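Local coordinates for protein putative P450-like enzyme (Streptomyces himastatinicus ATCC 53653, PDB 5Z9I) that probably acts as a heme-dependent cytochrome P450 monooxygenase in bacterial secondary metabolism, at residues A[124-129]-A[388-393]; A[91-96]-A[213-218]. The protein carries 1 engineered substitution. All blocks are in the same frame, centred on the assembly; numbering follows the deposited sequence.

Interaction 1: A[124-129]-A[388-393]; sequences DLVAEF and SGVATL
At the N-cap of helix 125-130, Asp124 turns its carboxylate onto the bulged C-terminal strand 390-396. Asp124 OD1 accepts two N-H groups, from opposite faces of the carboxylate plane: Leu393 N of the strand, at 2.6 Å and nearly straight, and Val126 N of the first helical turn, at 3.0 Å. CG stands anti to the backbone N (chi1 177°), which swings the carboxylate forward over the helix start; OD2 reaches Ala127 N weakly and, through one water, Ala391 O. The main chain adds a second tie, Leu125 N to Leu393 O at 2.9 Å. Beside these polar links, Val126 CG2 presses on Val390 CG1 at 3.5 Å. Leu125 and Leu393 lie side by side, Leu125 CD2 being 3.8 Å from Leu393 CD2. Helix 224-255 backs this apolar layer through Ala247, Met250 and Leu251. With an alanine in place of Asp124, Leu393 N and Val126 N are likely to lose the acceptor they share, and the helix its cap. An Asp N-cap that also binds a strand N-H, next to a classic beta bulge at Ala391 and Thr392 facing Thr380, ties helix 125-130 to the sheet in this P450 fold.

Interaction 2: A[91-96]-A[213-218]; sequences DHAFTP and VHAEVD
His92, in the last turn of helix 82-93, meets the chain leaving helix 208-214 through the CD2 edge of its imidazole. Ala215 CB comes to 4.0 Å from His92 CD2, near the ring plane, so the methyl meets a rim of the ring. The His92 chi1 of 178° sets CG trans to the backbone N, and the CD2 edge comes to lie against Ala215. No hydrogen bond joins the two segments; the contact is van der Waals alone and buries 147 Å² in all.

The enclosed part is where the two buried alanines meet. Ala215 points its CB at the helix end, where Ala93 CB lies 4.5 Å from Ala215 CB; the CA atoms of Ala93 and Ala215 are separated by 6.0 Å, a spacing that small side chains permit. Leu208 and Leu212 of helix 208-214 also touch Ala93, continuing the apolar packing beside this pair.

Toward solvent the fit slackens. His92 is exposed, and His92 CB lies 4.3 Å from Val217 CG2, a glancing touch. Glu216 N stands 4.4 Å from His92 CD2, obliquely to the ring, while the Glu216 side chain starts away from the helix and is itself exposed. Asp218, which follows Val217, is poorly ordered.

Both helices finish here: Phe94 and Ala215 are the first residues to leave helical backbone angles, and Phe94 centres an inverse gamma turn that leads to the Thr95 N-cap of helix 96-115. The pattern is the C-terminal end of helix 82-93, through His92 and Ala93, packed on the chain leaving helix 208-214, at the periphery of the helical part of a cytochrome P450.

How the interactions relate
The two contacts lie on opposite sides of the chain's centre, 34 Å apart between centres, and share no touching atoms. Interaction 1 is the deeper: it joins a helix start to a strand and combines direct hydrogen bonds, a water bridge and apolar packing. Interaction 2 sits farther out, sets a helix end against the chain leaving another helix and relies on van der Waals contact alone, over roughly half the buried area. Helix 224-255 serves both neighbourhoods, packing against the leucine and valine side chains of interaction 1 and, through Leu234 and Ile227, against Phe94 and Val213 beside interaction 2. Along the sequence their segments alternate.

Interaction 1: A[124-129]-A[388-393]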
loop_
_atom_site.group_PDB
_atom_site.type_symbol
_atom_site.label_atom_id
_atom_site.label_comp_id
_atom_site.label_asym_id
_atom_site.label_seq_id
_atom_site.Cartn_x
_atom_site.Cartn_y
_atom_site.Cartn_z
ATOM N N ASP A 124 -3.519 -5.621 20.744
ATOM C CA ASP A 124 -3.794 -5.441 19.323
ATOM C C ASP A 124 -2.495 -5.568 18.521
ATOM O O ASP A 124 -1.587 -4.726 18.637
ATOM C CB ASP A 124 -4.445 -4.088 19.071
ATOM C CG ASP A 124 -4.686 -3.819 17.595
ATOM O OD1 ASP A 124 -4.656 -4.775 16.777
ATOM O OD2 ASP A 124 -4.920 -2.636 17.242
ATOM N N LEU A 125 -2.422 -6.610 17.695
ATOM C CA LEU A 125 -1.230 -6.865 16.905
ATOM C C LEU A 125 -0.909 -5.715 15.953
ATOM O O LEU A 125 0.257 -5.500 15.617
ATOM C CB LEU A 125 -1.373 -8.161 16.112
ATOM C CG LEU A 125 -0.131 -8.594 15.314
ATOM C CD1 LEU A 125 1.058 -8.998 16.235
ATOM C CD2 LEU A 125 -0.493 -9.725 14.330
ATOM N N VAL A 126 -1.937 -5.002 15.495
ATOM C CA VAL A 126 -1.726 -3.890 14.560
ATOM C C VAL A 126 -1.020 -2.752 15.293
ATOM O O VAL A 126 0.107 -2.383 14.950
ATOM C CB VAL A 126 -3.062 -3.376 13.927
ATOM C CG1 VAL A 126 -2.817 -2.183 13.009
ATOM C CG2 VAL A 126 -3.779 -4.510 13.157
ATOM N N ALA A 127 -1.677 -2.231 16.327
ATOM C CA ALA A 127 -1.175 -1.088 17.077
ATOM C C ALA A 127 0.208 -1.341 17.686
ATOM O O ALA A 127 1.081 -0.488 17.619
ATOM C CB ALA A 127 -2.182 -0.700 18.196
ATOM N N GLU A 128 0.397 -2.510 18.282
ATOM C CA GLU A 128 1.646 -2.841 18.950
ATOM C C GLU A 128 2.761 -3.272 18.006
ATOM O O GLU A 128 3.934 -3.255 18.388
ATOM C CB GLU A 128 1.413 -3.964 19.962
ATOM C CG GLU A 128 0.406 -3.620 21.020
ATOM C CD GLU A 128 0.718 -2.297 21.663
ATOM O OE1 GLU A 128 1.768 -2.196 22.334
ATOM O OE2 GLU A 128 -0.076 -1.354 21.485
ATOM N N PHE A 129 2.423 -3.702 16.793
ATOM C CA PHE A 129 3.471 -4.331 15.992
ATOM C C PHE A 129 3.389 -4.126 14.480
ATOM O O PHE A 129 4.332 -3.625 13.849
ATOM C CB PHE A 129 3.498 -5.830 16.285
ATOM C CG PHE A 129 4.597 -6.552 15.568
ATOM C CD1 PHE A 129 5.912 -6.474 16.027
ATOM C CD2 PHE A 129 4.333 -7.282 14.418
ATOM C CE1 PHE A 129 6.954 -7.125 15.361
ATOM C CE2 PHE A 129 5.366 -7.940 13.739
ATOM C CZ PHE A 129 6.678 -7.861 14.216
ATOM N N SER A 388 -8.250 -3.433 1.315
ATOM C CA SER A 388 -8.848 -4.602 1.960
ATOM C C SER A 388 -7.912 -5.133 3.033
ATOM O O SER A 388 -6.847 -5.690 2.719
ATOM C CB SER A 388 -9.151 -5.718 0.956
ATOM O OG SER A 388 -10.165 -5.340 0.041
ATOM N N GLY A 389 -8.300 -4.977 4.294
ATOM C CA GLY A 389 -7.467 -5.492 5.358
ATOM C C GLY A 389 -7.801 -5.028 6.756
ATOM O O GLY A 389 -8.591 -4.096 6.977
ATOM N N VAL A 390 -7.153 -5.698 7.697
ATOM C CA VAL A 390 -7.339 -5.515 9.134
ATOM C C VAL A 390 -6.967 -4.107 9.631
ATOM O O VAL A 390 -5.869 -3.625 9.374
ATOM C CB VAL A 390 -6.498 -6.604 9.878
ATOM C CG1 VAL A 390 -6.198 -6.226 11.278
ATOM C CG2 VAL A 390 -7.220 -7.928 9.833
ATOM N N ALA A 391 -7.890 -3.451 10.340
ATOM C CA ALA A 391 -7.588 -2.184 11.002
ATOM C C ALA A 391 -7.132 -2.424 12.444
ATOM O O ALA A 391 -6.278 -1.702 12.962
ATOM C CB ALA A 391 -8.806 -1.253 10.975
ATOM N N THR A 392 -7.746 -3.397 13.114
ATOM C CA THR A 392 -7.231 -3.878 14.390
ATOM C C THR A 392 -7.244 -5.414 14.400
ATOM O O THR A 392 -8.068 -6.045 13.740
ATOM C CB THR A 392 -8.044 -3.372 15.628
ATOM O OG1 THR A 392 -9.267 -4.108 15.731
ATOM C CG2 THR A 392 -8.339 -1.859 15.553
ATOM N N LEU A 393 -6.343 -6.008 15.166
ATOM C CA LEU A 393 -6.308 -7.453 15.302
ATOM C C LEU A 393 -6.017 -7.845 16.746
ATOM O O LEU A 393 -4.859 -8.074 17.105
ATOM C CB LEU A 393 -5.261 -8.059 14.348
ATOM C CG LEU A 393 -5.121 -9.585 14.366
ATOM C CD1 LEU A 393 -6.487 -10.251 14.190
ATOM C CD2 LEU A 393 -4.142 -10.056 13.298
HETATM O O HOH W 1 -5.048 -0.778 15.393
#

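Interaction 2: A[91-96]-A[213-218]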
loop_
_atom_site.group_PDB
_atom_site.type_symbol
_atom_site.label_atom_id
_atom_site.label_comp_id
_atom_site.label_asym_id
_atom_site.label_seq_id
_atom_site.Cartn_x
_atom_site.Cartn_y
_atom_site.Cartn_z
ATOM N N ASP A 91 14.219 5.920 -8.369
ATOM C CA ASP A 91 14.822 4.593 -8.316
ATOM C C ASP A 91 16.337 4.717 -8.125
ATOM O O ASP A 91 16.902 4.013 -7.300
ATOM C CB ASP A 91 14.478 3.779 -9.568
ATOM C CG ASP A 91 13.460 2.679 -9.287
ATOM O OD1 ASP A 91 13.438 2.150 -8.148
ATOM O OD2 ASP A 91 12.662 2.360 -10.192
ATOM N N HIS A 92 16.979 5.637 -8.841
ATOM C CA HIS A 92 18.402 5.904 -8.640
ATOM C C HIS A 92 18.691 6.233 -7.176
ATOM O O HIS A 92 19.724 5.825 -6.654
ATOM C CB HIS A 92 18.888 7.049 -9.534
ATOM C CG HIS A 92 20.340 7.404 -9.348
ATOM N ND1 HIS A 92 21.367 6.663 -9.900
ATOM C CD2 HIS A 92 20.935 8.424 -8.685
ATOM C CE1 HIS A 92 22.527 7.211 -9.583
ATOM N NE2 HIS A 92 22.298 8.282 -8.848
ATOM N N ALA A 93 17.775 6.945 -6.508
ATOM C CA ALA A 93 18.031 7.388 -5.141
ATOM C C ALA A 93 17.840 6.263 -4.114
ATOM O O ALA A 93 18.468 6.282 -3.049
ATOM C CB ALA A 93 17.144 8.580 -4.794
ATOM N N PHE A 94 16.946 5.325 -4.422
ATOM C CA PHE A 94 16.820 4.072 -3.694
ATOM C C PHE A 94 18.025 3.175 -3.941
ATOM O O PHE A 94 17.913 2.188 -4.671
ATOM C CB PHE A 94 15.558 3.310 -4.127
ATOM C CG PHE A 94 14.376 3.506 -3.230
ATOM C CD1 PHE A 94 13.486 4.560 -3.450
ATOM C CD2 PHE A 94 14.124 2.617 -2.199
ATOM C CE1 PHE A 94 12.379 4.730 -2.637
ATOM C CE2 PHE A 94 13.035 2.774 -1.389
ATOM C CZ PHE A 94 12.154 3.828 -1.596
ATOM N N THR A 95 19.158 3.507 -3.334
ATOM C CA THR A 95 20.426 2.844 -3.651
ATOM C C THR A 95 20.550 1.437 -3.035
ATOM O O THR A 95 19.910 1.118 -2.034
ATOM C CB THR A 95 21.629 3.674 -3.162
ATOM O OG1 THR A 95 21.584 3.748 -1.731
ATOM C CG2 THR A 95 21.649 5.097 -3.789
ATOM N N PRO A 96 21.393 0.596 -3.627
ATOM C CA PRO A 96 21.636 -0.696 -2.978
ATOM C C PRO A 96 22.188 -0.550 -1.559
ATOM O O PRO A 96 21.942 -1.447 -0.741
ATOM C CB PRO A 96 22.637 -1.395 -3.911
ATOM C CG PRO A 96 23.022 -0.416 -4.960
ATOM C CD PRO A 96 22.066 0.732 -4.930
ATOM N N VAL A 213 18.172 14.462 -3.073
ATOM C CA VAL A 213 18.768 15.773 -3.267
ATOM C C VAL A 213 19.967 15.740 -4.229
ATOM O O VAL A 213 20.215 16.699 -4.958
ATOM C CB VAL A 213 19.210 16.368 -1.913
ATOM C CG1 VAL A 213 20.375 17.278 -2.088
ATOM C CG2 VAL A 213 18.056 17.080 -1.238
ATOM N N HIS A 214 20.708 14.638 -4.244
ATOM C CA HIS A 214 21.906 14.590 -5.065
ATOM C C HIS A 214 21.719 13.764 -6.331
ATOM O O HIS A 214 22.586 13.758 -7.192
ATOM C CB HIS A 214 23.091 14.078 -4.230
ATOM C CG HIS A 214 23.543 15.063 -3.200
ATOM N ND1 HIS A 214 23.050 15.072 -1.897
ATOM C CD2 HIS A 214 24.387 16.116 -3.273
ATOM C CE1 HIS A 214 23.595 16.060 -1.232
ATOM N NE2 HIS A 214 24.414 16.724 -2.042
ATOM N N ALA A 215 20.572 13.109 -6.459
ATOM C CA ALA A 215 20.256 12.328 -7.648
ATOM C C ALA A 215 20.282 13.171 -8.920
ATOM O O ALA A 215 19.686 14.239 -8.978
ATOM C CB ALA A 215 18.885 11.655 -7.506
ATOM N N GLU A 216 20.965 12.681 -9.939
ATOM C CA GLU A 216 21.076 13.360 -11.215
ATOM C C GLU A 216 21.004 12.349 -12.330
ATOM O O GLU A 216 21.785 11.439 -12.389
ATOM C CB GLU A 216 22.372 14.162 -11.283
ATOM C CG GLU A 216 22.692 14.796 -12.621
ATOM C CD GLU A 216 23.506 16.075 -12.496
ATOM O OE1 GLU A 216 24.079 16.341 -11.432
ATOM O OE2 GLU A 216 23.580 16.836 -13.458
ATOM N N VAL A 217 20.044 12.507 -13.207
ATOM C CA VAL A 217 19.893 11.593 -14.307
ATOM C C VAL A 217 19.674 12.313 -15.621
ATOM O O VAL A 217 18.704 12.992 -15.805
ATOM C CB VAL A 217 18.737 10.589 -14.088
ATOM C CG1 VAL A 217 18.496 9.733 -15.314
ATOM C CG2 VAL A 217 18.986 9.691 -12.907
ATOM N N ASP A 218 20.616 12.130 -16.527
ATOM C CA ASP A 218 20.561 12.652 -17.873
ATOM C C ASP A 218 19.996 14.066 -18.185
ATOM O O ASP A 218 19.200 14.207 -19.068
ATOM C CB ASP A 218 19.781 11.621 -18.722
ATOM C CG ASP A 218 20.551 10.366 -19.012
ATOM O OD1 ASP A 218 21.772 10.427 -19.208
ATOM O OD2 ASP A 218 19.924 9.306 -19.082
#